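Local coordinates for protein glycoside hydrolase YxiA (Bacillus licheniformis, PDB 3LV4) that probably hydrolyses glycosidic bonds in arabinan as a calcium-binding glycoside hydrolase of family 43, at residues His150-Gln155 against Ala203-His208; Thr211-Leu216 against Arg235-Asp240; Ile231-Ser236 against Tyr270-Met275. All blocks are in the same frame, centred on the assembly; numbering follows the deposited sequence.

Contact 1. Residues His150-Gln155 against Ala203-His208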
loop_
_atom_site.group_PDB
_atom_site.type_symbol
_atom_site.label_atom_id
_atom_site.label_comp_id
_atom_site.label_asym_id
_atom_site.label_seq_id
_atom_site.Cartn_x
_atom_site.Cartn_y
_atom_site.Cartn_z
ATOM N N HIS A 150 -8.100 2.881 -7.121
ATOM C CA HIS A 150 -7.020 3.825 -7.370
ATOM C C HIS A 150 -7.088 4.229 -8.835
ATOM O O HIS A 150 -6.914 3.395 -9.726
ATOM C CB HIS A 150 -5.650 3.219 -7.080
ATOM C CG HIS A 150 -4.522 4.123 -7.464
ATOM N ND1 HIS A 150 -3.300 3.653 -7.894
ATOM C CD2 HIS A 150 -4.451 5.473 -7.509
ATOM C CE1 HIS A 150 -2.514 4.683 -8.167
ATOM N NE2 HIS A 150 -3.189 5.797 -7.945
ATOM N N THR A 151 -7.347 5.508 -9.072
ATOM C CA THR A 151 -7.492 6.035 -10.421
ATOM C C THR A 151 -6.240 6.812 -10.769
ATOM O O THR A 151 -5.838 7.726 -10.040
ATOM C CB THR A 151 -8.720 6.952 -10.515
ATOM O OG1 THR A 151 -9.903 6.180 -10.246
ATOM C CG2 THR A 151 -8.817 7.587 -11.902
ATOM N N PHE A 152 -5.602 6.440 -11.868
ATOM C CA PHE A 152 -4.290 7.001 -12.163
ATOM C C PHE A 152 -4.061 7.104 -13.654
ATOM O O PHE A 152 -4.620 6.329 -14.431
ATOM C CB PHE A 152 -3.189 6.136 -11.545
ATOM C CG PHE A 152 -3.080 4.762 -12.162
ATOM C CD1 PHE A 152 -2.132 4.496 -13.143
ATOM C CD2 PHE A 152 -3.932 3.740 -11.763
ATOM C CE1 PHE A 152 -2.036 3.234 -13.716
ATOM C CE2 PHE A 152 -3.837 2.473 -12.327
ATOM C CZ PHE A 152 -2.893 2.221 -13.314
ATOM N N PHE A 153 -3.227 8.064 -14.042
ATOM C CA PHE A 153 -2.792 8.183 -15.425
ATOM C C PHE A 153 -1.552 7.315 -15.639
ATOM O O PHE A 153 -0.645 7.307 -14.792
ATOM C CB PHE A 153 -2.420 9.631 -15.738
ATOM C CG PHE A 153 -3.593 10.572 -15.805
ATOM C CD1 PHE A 153 -3.927 11.362 -14.717
ATOM C CD2 PHE A 153 -4.337 10.691 -16.974
ATOM C CE1 PHE A 153 -4.998 12.248 -14.784
ATOM C CE2 PHE A 153 -5.411 11.567 -17.053
ATOM C CZ PHE A 153 -5.742 12.352 -15.954
ATOM N N ASP A 154 -1.493 6.598 -16.763
ATOM C CA ASP A 154 -0.250 5.918 -17.118
ATOM C C ASP A 154 0.691 6.899 -17.823
ATOM O O ASP A 154 0.376 8.084 -17.957
ATOM C CB ASP A 154 -0.480 4.621 -17.924
ATOM C CG ASP A 154 -1.000 4.869 -19.340
ATOM O OD1 ASP A 154 -0.821 5.986 -19.875
ATOM O OD2 ASP A 154 -1.572 3.921 -19.926
ATOM N N GLN A 155 1.857 6.422 -18.236
ATOM C CA GLN A 155 2.859 7.321 -18.816
ATOM C C GLN A 155 2.511 7.802 -20.220
ATOM O O GLN A 155 3.160 8.707 -20.755
ATOM C CB GLN A 155 4.237 6.678 -18.776
ATOM C CG GLN A 155 4.698 6.436 -17.360
ATOM C CD GLN A 155 4.751 7.725 -16.549
ATOM O OE1 GLN A 155 3.969 7.921 -15.608
ATOM N NE2 GLN A 155 5.672 8.615 -16.917
ATOM N N ALA A 203 -5.397 -2.292 -3.814
ATOM C CA ALA A 203 -4.500 -2.126 -4.956
ATOM C C ALA A 203 -4.027 -0.679 -5.135
ATOM O O ALA A 203 -4.774 0.276 -4.899
ATOM C CB ALA A 203 -5.175 -2.611 -6.238
ATOM N N TYR A 204 -2.787 -0.520 -5.568
ATOM C CA TYR A 204 -2.271 0.800 -5.879
ATOM C C TYR A 204 -1.164 0.648 -6.912
ATOM O O TYR A 204 -0.248 -0.149 -6.716
ATOM C CB TYR A 204 -1.735 1.493 -4.615
ATOM C CG TYR A 204 -1.638 2.990 -4.798
ATOM C CD1 TYR A 204 -0.498 3.573 -5.331
ATOM C CD2 TYR A 204 -2.712 3.816 -4.472
ATOM C CE1 TYR A 204 -0.420 4.938 -5.520
ATOM C CE2 TYR A 204 -2.645 5.181 -4.664
ATOM C CZ TYR A 204 -1.497 5.738 -5.188
ATOM O OH TYR A 204 -1.433 7.101 -5.380
ATOM N N ILE A 205 -1.245 1.400 -8.011
ATOM C CA ILE A 205 -0.243 1.275 -9.069
ATOM C C ILE A 205 0.633 2.521 -9.201
ATOM O O ILE A 205 0.129 3.631 -9.409
ATOM C CB ILE A 205 -0.880 0.889 -10.432
ATOM C CG1 ILE A 205 -1.444 -0.541 -10.342
ATOM C CG2 ILE A 205 0.169 0.972 -11.557
ATOM C CD1 ILE A 205 -2.406 -0.916 -11.453
ATOM N N LEU A 206 1.946 2.330 -9.063
ATOM C CA LEU A 206 2.903 3.427 -9.195
ATOM C C LEU A 206 3.977 3.115 -10.237
ATOM O O LEU A 206 4.638 2.072 -10.171
ATOM C CB LEU A 206 3.580 3.722 -7.847
ATOM C CG LEU A 206 4.528 4.925 -7.906
ATOM C CD1 LEU A 206 3.706 6.194 -8.108
ATOM C CD2 LEU A 206 5.392 5.046 -6.667
ATOM N N TYR A 207 4.156 4.029 -11.186
ATOM C CA TYR A 207 5.216 3.927 -12.185
ATOM C C TYR A 207 6.511 4.530 -11.657
ATOM O O TYR A 207 6.496 5.572 -11.010
ATOM C CB TYR A 207 4.803 4.676 -13.450
ATOM C CG TYR A 207 5.802 4.603 -14.588
ATOM C CD1 TYR A 207 6.639 5.679 -14.883
ATOM C CD2 TYR A 207 5.894 3.465 -15.386
ATOM C CE1 TYR A 207 7.544 5.614 -15.947
ATOM C CE2 TYR A 207 6.787 3.399 -16.443
ATOM C CZ TYR A 207 7.608 4.470 -16.719
ATOM O OH TYR A 207 8.497 4.384 -17.774
ATOM N N HIS A 208 7.634 3.886 -11.933
ATOM C CA HIS A 208 8.922 4.504 -11.616
ATOM C C HIS A 208 9.696 4.738 -12.902
ATOM O O HIS A 208 9.923 3.799 -13.669
ATOM C CB HIS A 208 9.745 3.656 -10.652
ATOM C CG HIS A 208 10.864 4.416 -10.006
ATOM N ND1 HIS A 208 12.026 4.733 -10.670
ATOM C CD2 HIS A 208 10.979 4.940 -8.762
ATOM C CE1 HIS A 208 12.821 5.417 -9.858
ATOM N NE2 HIS A 208 12.208 5.559 -8.698
#
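Strands 150-153 and 203-208 run nearly parallel, 16° between their directions, but with axes 7.2 Å apart they meet through side chains and not through a shared backbone hydrogen-bond pattern. H150 and Y204 carry the centre of the contact. Their rings lie face to face, centroids 3.5 Å apart and planes only 6° from parallel, CE2 of the tyrosine standing over the middle of the imidazole. With chi1 at 174° the imidazole extends across the gap, CG opposite the main-chain N, and H150 ND1 accepts the backbone N-H of I205 at 3.1 Å. That donor sits at the imidazole edge, in the ring plane, and the bond is nearly straight; stack and bond together fix the ring's rotation. A leucine in place of Y204 would probably deprive the imidazole of its flat stacking partner, leaving the I205 bond alone to hold it from this side. The F152 ring, through CD2, reaches the opposite face of the imidazole near its rim. I205 CB lies 4.1 Å from the F152 ring centroid, over one face, and I205 CD1 3.7 Å from F152 CZ. Farther out, the bent chain of Q155 lays CG over the centre of the Y207 ring, 3.2 Å from its centroid, with the amide stacked almost parallel to it. The contact joins the first strands of two successive blades of the five-bladed beta-propeller known for family 43, near the bound calcium ion and D148, predicted to tune the catalytic acid and orient the substrate.

Contact 2. Residues Thr211-Leu216 against Arg235-Asp240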
loop_
_atom_site.group_PDB
_atom_site.type_symbol
_atom_site.label_atom_id
_atom_site.label_comp_id
_atom_site.label_asym_id
_atom_site.label_seq_id
_atom_site.Cartn_x
_atom_site.Cartn_y
_atom_site.Cartn_z
ATOM N N THR A 211 13.231 2.576 -13.574
ATOM C CA THR A 211 13.138 1.165 -13.930
ATOM C C THR A 211 12.151 0.944 -15.074
ATOM O O THR A 211 12.198 -0.089 -15.746
ATOM C CB THR A 211 12.674 0.316 -12.736
ATOM O OG1 THR A 211 11.346 0.705 -12.373
ATOM C CG2 THR A 211 13.601 0.492 -11.545
ATOM N N GLN A 212 11.266 1.924 -15.272
ATOM C CA GLN A 212 10.192 1.875 -16.273
ATOM C C GLN A 212 9.218 0.714 -16.075
ATOM O O GLN A 212 8.627 0.198 -17.034
ATOM C CB GLN A 212 10.750 1.905 -17.699
ATOM C CG GLN A 212 11.614 3.130 -17.950
ATOM C CD GLN A 212 11.961 3.317 -19.411
ATOM O OE1 GLN A 212 12.167 2.350 -20.139
ATOM N NE2 GLN A 212 12.030 4.571 -19.848
ATOM N N TYR A 213 9.047 0.329 -14.815
ATOM C CA TYR A 213 8.007 -0.619 -14.423
ATOM C C TYR A 213 6.860 0.096 -13.735
ATOM O O TYR A 213 7.066 1.093 -13.020
ATOM C CB TYR A 213 8.544 -1.655 -13.438
ATOM C CG TYR A 213 9.391 -2.737 -14.051
ATOM C CD1 TYR A 213 8.810 -3.827 -14.693
ATOM C CD2 TYR A 213 10.774 -2.689 -13.959
ATOM C CE1 TYR A 213 9.598 -4.827 -15.240
ATOM C CE2 TYR A 213 11.563 -3.679 -14.505
ATOM C CZ TYR A 213 10.975 -4.742 -15.141
ATOM O OH TYR A 213 11.777 -5.728 -15.674
ATOM N N TYR A 214 5.656 -0.426 -13.954
ATOM C CA TYR A 214 4.522 -0.138 -13.094
ATOM C C TYR A 214 4.556 -1.142 -11.941
ATOM O O TYR A 214 4.715 -2.348 -12.159
ATOM C CB TYR A 214 3.200 -0.263 -13.859
ATOM C CG TYR A 214 3.058 0.767 -14.952
ATOM C CD1 TYR A 214 3.601 0.546 -16.215
ATOM C CD2 TYR A 214 2.395 1.962 -14.719
ATOM C CE1 TYR A 214 3.486 1.479 -17.215
ATOM C CE2 TYR A 214 2.273 2.913 -15.716
ATOM C CZ TYR A 214 2.821 2.665 -16.964
ATOM O OH TYR A 214 2.708 3.602 -17.961
ATOM N N TYR A 215 4.430 -0.638 -10.718
ATOM C CA TYR A 215 4.373 -1.500 -9.539
ATOM C C TYR A 215 2.968 -1.599 -8.982
ATOM O O TYR A 215 2.354 -0.589 -8.620
ATOM C CB TYR A 215 5.348 -1.018 -8.458
ATOM C CG TYR A 215 6.769 -1.049 -8.948
ATOM C CD1 TYR A 215 7.563 -2.176 -8.768
ATOM C CD2 TYR A 215 7.308 0.038 -9.630
ATOM C CE1 TYR A 215 8.865 -2.213 -9.244
ATOM C CE2 TYR A 215 8.606 0.007 -10.112
ATOM C CZ TYR A 215 9.378 -1.116 -9.913
ATOM O OH TYR A 215 10.664 -1.137 -10.392
ATOM N N LEU A 216 2.466 -2.829 -8.923
ATOM C CA LEU A 216 1.170 -3.101 -8.317
ATOM C C LEU A 216 1.364 -3.421 -6.843
ATOM O O LEU A 216 1.814 -4.516 -6.490
ATOM C CB LEU A 216 0.492 -4.273 -9.024
ATOM C CG LEU A 216 -0.792 -4.824 -8.398
ATOM C CD1 LEU A 216 -1.893 -3.752 -8.384
ATOM C CD2 LEU A 216 -1.238 -6.058 -9.180
ATOM N N ARG A 235 5.156 -6.428 -10.482
ATOM C CA ARG A 235 5.485 -5.408 -11.478
ATOM C C ARG A 235 5.174 -5.834 -12.910
ATOM O O ARG A 235 5.066 -7.024 -13.215
ATOM C CB ARG A 235 6.957 -4.983 -11.365
ATOM C CG ARG A 235 7.942 -6.016 -11.905
ATOM C CD ARG A 235 9.376 -5.628 -11.597
ATOM N NE ARG A 235 10.310 -6.585 -12.184
ATOM C CZ ARG A 235 11.632 -6.504 -12.092
ATOM N NH1 ARG A 235 12.202 -5.503 -11.427
ATOM N NH2 ARG A 235 12.387 -7.430 -12.668
ATOM N N SER A 236 5.038 -4.838 -13.775
ATOM C CA SER A 236 4.737 -5.042 -15.187
ATOM C C SER A 236 5.270 -3.856 -15.975
ATOM O O SER A 236 5.339 -2.748 -15.459
ATOM C CB SER A 236 3.220 -5.135 -15.397
ATOM O OG SER A 236 2.904 -5.362 -16.766
ATOM N N LYS A 237 5.638 -4.081 -17.229
ATOM C CA LYS A 237 5.975 -2.966 -18.106
ATOM C C LYS A 237 4.718 -2.209 -18.558
ATOM O O LYS A 237 4.817 -1.107 -19.094
ATOM C CB LYS A 237 6.800 -3.440 -19.308
ATOM C CG LYS A 237 8.211 -3.909 -18.938
ATOM C CD LYS A 237 9.087 -2.762 -18.440
ATOM C CE LYS A 237 10.554 -3.193 -18.305
ATOM N NZ LYS A 237 11.448 -2.080 -17.800
ATOM N N ASN A 238 3.544 -2.795 -18.322
ATOM C CA ASN A 238 2.269 -2.164 -18.685
ATOM C C ASN A 238 1.416 -1.841 -17.470
ATOM O O ASN A 238 1.421 -2.588 -16.502
ATOM C CB ASN A 238 1.459 -3.079 -19.597
ATOM C CG ASN A 238 2.295 -3.681 -20.706
ATOM O OD1 ASN A 238 2.347 -4.904 -20.865
ATOM N ND2 ASN A 238 2.950 -2.832 -21.475
ATOM N N PRO A 239 0.653 -0.740 -17.531
ATOM C CA PRO A 239 -0.213 -0.382 -16.401
ATOM C C PRO A 239 -1.247 -1.467 -16.118
ATOM O O PRO A 239 -1.596 -1.691 -14.957
ATOM C CB PRO A 239 -0.905 0.911 -16.883
ATOM C CG PRO A 239 -0.809 0.865 -18.386
ATOM C CD PRO A 239 0.533 0.217 -18.647
ATOM N N ASP A 240 -1.718 -2.139 -17.163
ATOM C CA ASP A 240 -2.758 -3.154 -17.006
ATOM C C ASP A 240 -2.215 -4.591 -17.027
ATOM O O ASP A 240 -2.947 -5.537 -17.336
ATOM C CB ASP A 240 -3.853 -2.970 -18.066
ATOM C CG ASP A 240 -3.322 -3.081 -19.484
ATOM O OD1 ASP A 240 -2.111 -2.839 -19.696
ATOM O OD2 ASP A 240 -4.124 -3.403 -20.391
HETATM O O HOH W 1 11.641 -0.301 -19.973
#
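Two backbone bonds tie Y214 to S236 as an antiparallel hydrogen-bonded pair: Y214 N gives to S236 O at 2.8 Å, and S236 N returns the bond to Y214 O at 3.0 Å. Beyond the strand end, K237 NZ reaches back to T211 O in a weak bond, and a water bridges the same ammonium to Q212 OE1. Within 211-216, T211 OG1 donates to Y215 OH, which also bonds to G331 O. Strands 213-220 and 230-236 form a beta hairpin within a propeller blade, and S236 closes an ST turn just past it, OG accepting N238 N at 3.1 Å and also bonding to P242 O. Two cation-pi contacts sandwich Y213. The R235 guanidinium stacks flat on one face, planes 3° apart and centres 4.0 Å apart, with CD over the ring centre; its NH1 is bonded to Q330 O. Over the opposite face comes K237, bent at chi2 (-67°) to bring NZ to 3.8 Å from the ring centroid. Y214, on the sheet face away from Y215 and R235, takes P239 over one ring face, N near the rim and P239 CD in a CH-pi contact. S236 O and K237 O lie at that ring's edge, while its hydroxyl bonds to Q155.

Contact 3. Residues Ile231-Ser236 against Tyr270-Met275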
loop_
_atom_site.group_PDB
_atom_site.type_symbol
_atom_site.label_atom_id
_atom_site.label_comp_id
_atom_site.label_asym_id
_atom_site.label_seq_id
_atom_site.Cartn_x
_atom_site.Cartn_y
_atom_site.Cartn_z
ATOM N N ILE A 231 1.817 -5.655 3.111
ATOM C CA ILE A 231 1.930 -5.038 1.796
ATOM C C ILE A 231 2.818 -5.885 0.901
ATOM O O ILE A 231 3.913 -6.287 1.296
ATOM C CB ILE A 231 2.504 -3.608 1.891
ATOM C CG1 ILE A 231 1.506 -2.692 2.609
ATOM C CG2 ILE A 231 2.839 -3.068 0.498
ATOM C CD1 ILE A 231 2.100 -1.371 3.106
ATOM N N ARG A 232 2.328 -6.169 -0.300
ATOM C CA ARG A 232 3.094 -6.919 -1.279
ATOM C C ARG A 232 3.107 -6.141 -2.578
ATOM O O ARG A 232 2.276 -5.248 -2.795
ATOM C CB ARG A 232 2.497 -8.313 -1.503
ATOM C CG ARG A 232 2.363 -9.129 -0.224
ATOM C CD ARG A 232 2.336 -10.638 -0.467
ATOM N NE ARG A 232 2.321 -11.349 0.813
ATOM C CZ ARG A 232 2.578 -12.645 0.968
ATOM N NH1 ARG A 232 2.842 -13.408 -0.091
ATOM N NH2 ARG A 232 2.551 -13.182 2.187
ATOM N N VAL A 233 4.048 -6.478 -3.448
ATOM C CA VAL A 233 4.172 -5.764 -4.707
ATOM C C VAL A 233 4.493 -6.739 -5.840
ATOM O O VAL A 233 5.067 -7.820 -5.614
ATOM C CB VAL A 233 5.238 -4.644 -4.594
ATOM C CG1 VAL A 233 6.649 -5.246 -4.427
ATOM C CG2 VAL A 233 5.160 -3.681 -5.785
ATOM N N ALA A 234 4.077 -6.363 -7.048
ATOM C CA ALA A 234 4.377 -7.099 -8.261
ATOM C C ALA A 234 4.638 -6.041 -9.323
ATOM O O ALA A 234 4.378 -4.857 -9.087
ATOM C CB ALA A 234 3.191 -7.986 -8.655
ATOM N N ARG A 235 5.156 -6.428 -10.482
ATOM C CA ARG A 235 5.485 -5.408 -11.478
ATOM C C ARG A 235 5.174 -5.834 -12.910
ATOM O O ARG A 235 5.066 -7.024 -13.215
ATOM C CB ARG A 235 6.957 -4.983 -11.365
ATOM C CG ARG A 235 7.942 -6.016 -11.905
ATOM C CD ARG A 235 9.376 -5.628 -11.597
ATOM N NE ARG A 235 10.310 -6.585 -12.184
ATOM C CZ ARG A 235 11.632 -6.504 -12.092
ATOM N NH1 ARG A 235 12.202 -5.503 -11.427
ATOM N NH2 ARG A 235 12.387 -7.430 -12.668
ATOM N N SER A 236 5.038 -4.838 -13.775
ATOM C CA SER A 236 4.737 -5.042 -15.187
ATOM C C SER A 236 5.270 -3.856 -15.975
ATOM O O SER A 236 5.339 -2.748 -15.459
ATOM C CB SER A 236 3.220 -5.135 -15.397
ATOM O OG SER A 236 2.904 -5.362 -16.766
ATOM N N TYR A 270 3.022 -16.100 -3.081
ATOM C CA TYR A 270 3.146 -15.254 -4.265
ATOM C C TYR A 270 3.190 -13.779 -3.937
ATOM O O TYR A 270 2.640 -13.353 -2.923
ATOM C CB TYR A 270 1.985 -15.537 -5.211
ATOM C CG TYR A 270 1.964 -16.979 -5.623
ATOM C CD1 TYR A 270 2.933 -17.483 -6.484
ATOM C CD2 TYR A 270 1.006 -17.852 -5.132
ATOM C CE1 TYR A 270 2.936 -18.812 -6.854
ATOM C CE2 TYR A 270 1.002 -19.192 -5.507
ATOM C CZ TYR A 270 1.970 -19.658 -6.367
ATOM O OH TYR A 270 1.983 -20.979 -6.752
ATOM N N GLY A 271 3.834 -13.010 -4.813
ATOM C CA GLY A 271 4.057 -11.593 -4.584
ATOM C C GLY A 271 5.329 -11.321 -3.795
ATOM O O GLY A 271 5.852 -12.205 -3.112
ATOM N N VAL A 272 5.834 -10.094 -3.875
ATOM C CA VAL A 272 6.987 -9.711 -3.065
ATOM C C VAL A 272 6.472 -9.035 -1.799
ATOM O O VAL A 272 5.906 -7.946 -1.866
ATOM C CB VAL A 272 7.901 -8.739 -3.831
ATOM C CG1 VAL A 272 9.111 -8.336 -2.980
ATOM C CG2 VAL A 272 8.355 -9.366 -5.165
ATOM N N LYS A 273 6.652 -9.682 -0.650
ATOM C CA LYS A 273 6.153 -9.145 0.622
ATOM C C LYS A 273 7.139 -8.129 1.175
ATOM O O LYS A 273 8.294 -8.460 1.443
ATOM C CB LYS A 273 5.916 -10.270 1.631
ATOM C CG LYS A 273 5.558 -9.798 3.030
ATOM C CD LYS A 273 5.355 -10.992 3.970
ATOM C CE LYS A 273 5.026 -10.565 5.402
ATOM N NZ LYS A 273 5.030 -11.740 6.334
ATOM N N LEU A 274 6.681 -6.896 1.358
ATOM C CA LEU A 274 7.588 -5.801 1.722
ATOM C C LEU A 274 7.709 -5.579 3.217
ATOM O O LEU A 274 8.722 -5.061 3.690
ATOM C CB LEU A 274 7.137 -4.495 1.074
ATOM C CG LEU A 274 7.190 -4.505 -0.451
ATOM C CD1 LEU A 274 6.693 -3.167 -1.005
ATOM C CD2 LEU A 274 8.621 -4.810 -0.909
HETATM N N MSE A 275 6.673 -5.956 3.960
HETATM C CA MSE A 275 6.605 -5.610 5.380
HETATM C C MSE A 275 5.461 -6.351 6.064
HETATM O O MSE A 275 4.333 -6.358 5.556
HETATM C CB MSE A 275 6.414 -4.094 5.533
HETATM C CG MSE A 275 6.240 -3.605 6.964
HETATM SE SE MSE A 275 5.962 -1.640 7.034
HETATM C CE MSE A 275 4.739 -1.438 5.528
HETATM O O HOH W 2 2.881 -4.203 5.240
#
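The guanidinium of R232 has K273 CB over one face, 3.8 Å above its plane and toward the rim, while the backbone carbonyl of Y270 meets its edge. R232 NH1 donates to Y270 O at 2.8 Å; the partner lies close to the guanidinium plane, although the donor stands 35° above the carbonyl plane. An extended chain from CG to NE carries the group this far, and bonds from NE to N230, from NH1 to E268 and from NH2 to K364 restrain its turning. At G271 a CB would crowd R232 CD and, at these backbone angles, the carbonyl O of Y270. The backbones join as antiparallel strands: V233 and V272 exchange two bonds, and L274 N gives an almost straight one, 172°, to I231 O at 2.8 Å. A water links I231 N to M275 O. On the sheet face opposite R232 and K273, V233 CG1 lies against V272 CB at 3.8 Å and I231 CD1 against CE of selenomethionine M275 at 3.6 Å. Strand 230-236 runs between strands 213-220 and 272-280; Y217 backs V233 and L274, and strand 303-310 of the next blade covers I231 and M275 through L305 and F307.

Contacts 1, 2 and 3 step across neighbouring strands of the family 43 domain. Contact 1 packs strand 150-153, from a separate four-stranded sheet, against strand 200-208; strands 213-220, 230-236 and 272-280 then follow as successive antiparallel neighbours. Contacts 1 and 2 have centres 9 Å apart and touch directly, the backbones of L206 and Y215 probably bonding. Contacts 2 and 3, about 12 Å apart between centres, share R235 and S236 on strand 230-236. Contacts 1 and 3 do not touch, their nearest atoms about 6 Å apart. Along the chain contact 1 closes before contact 2 opens, and contact 3 begins where contact 2 ends. Contact 1 joins two successive blades, whereas contacts 2 and 3 pair strands within one.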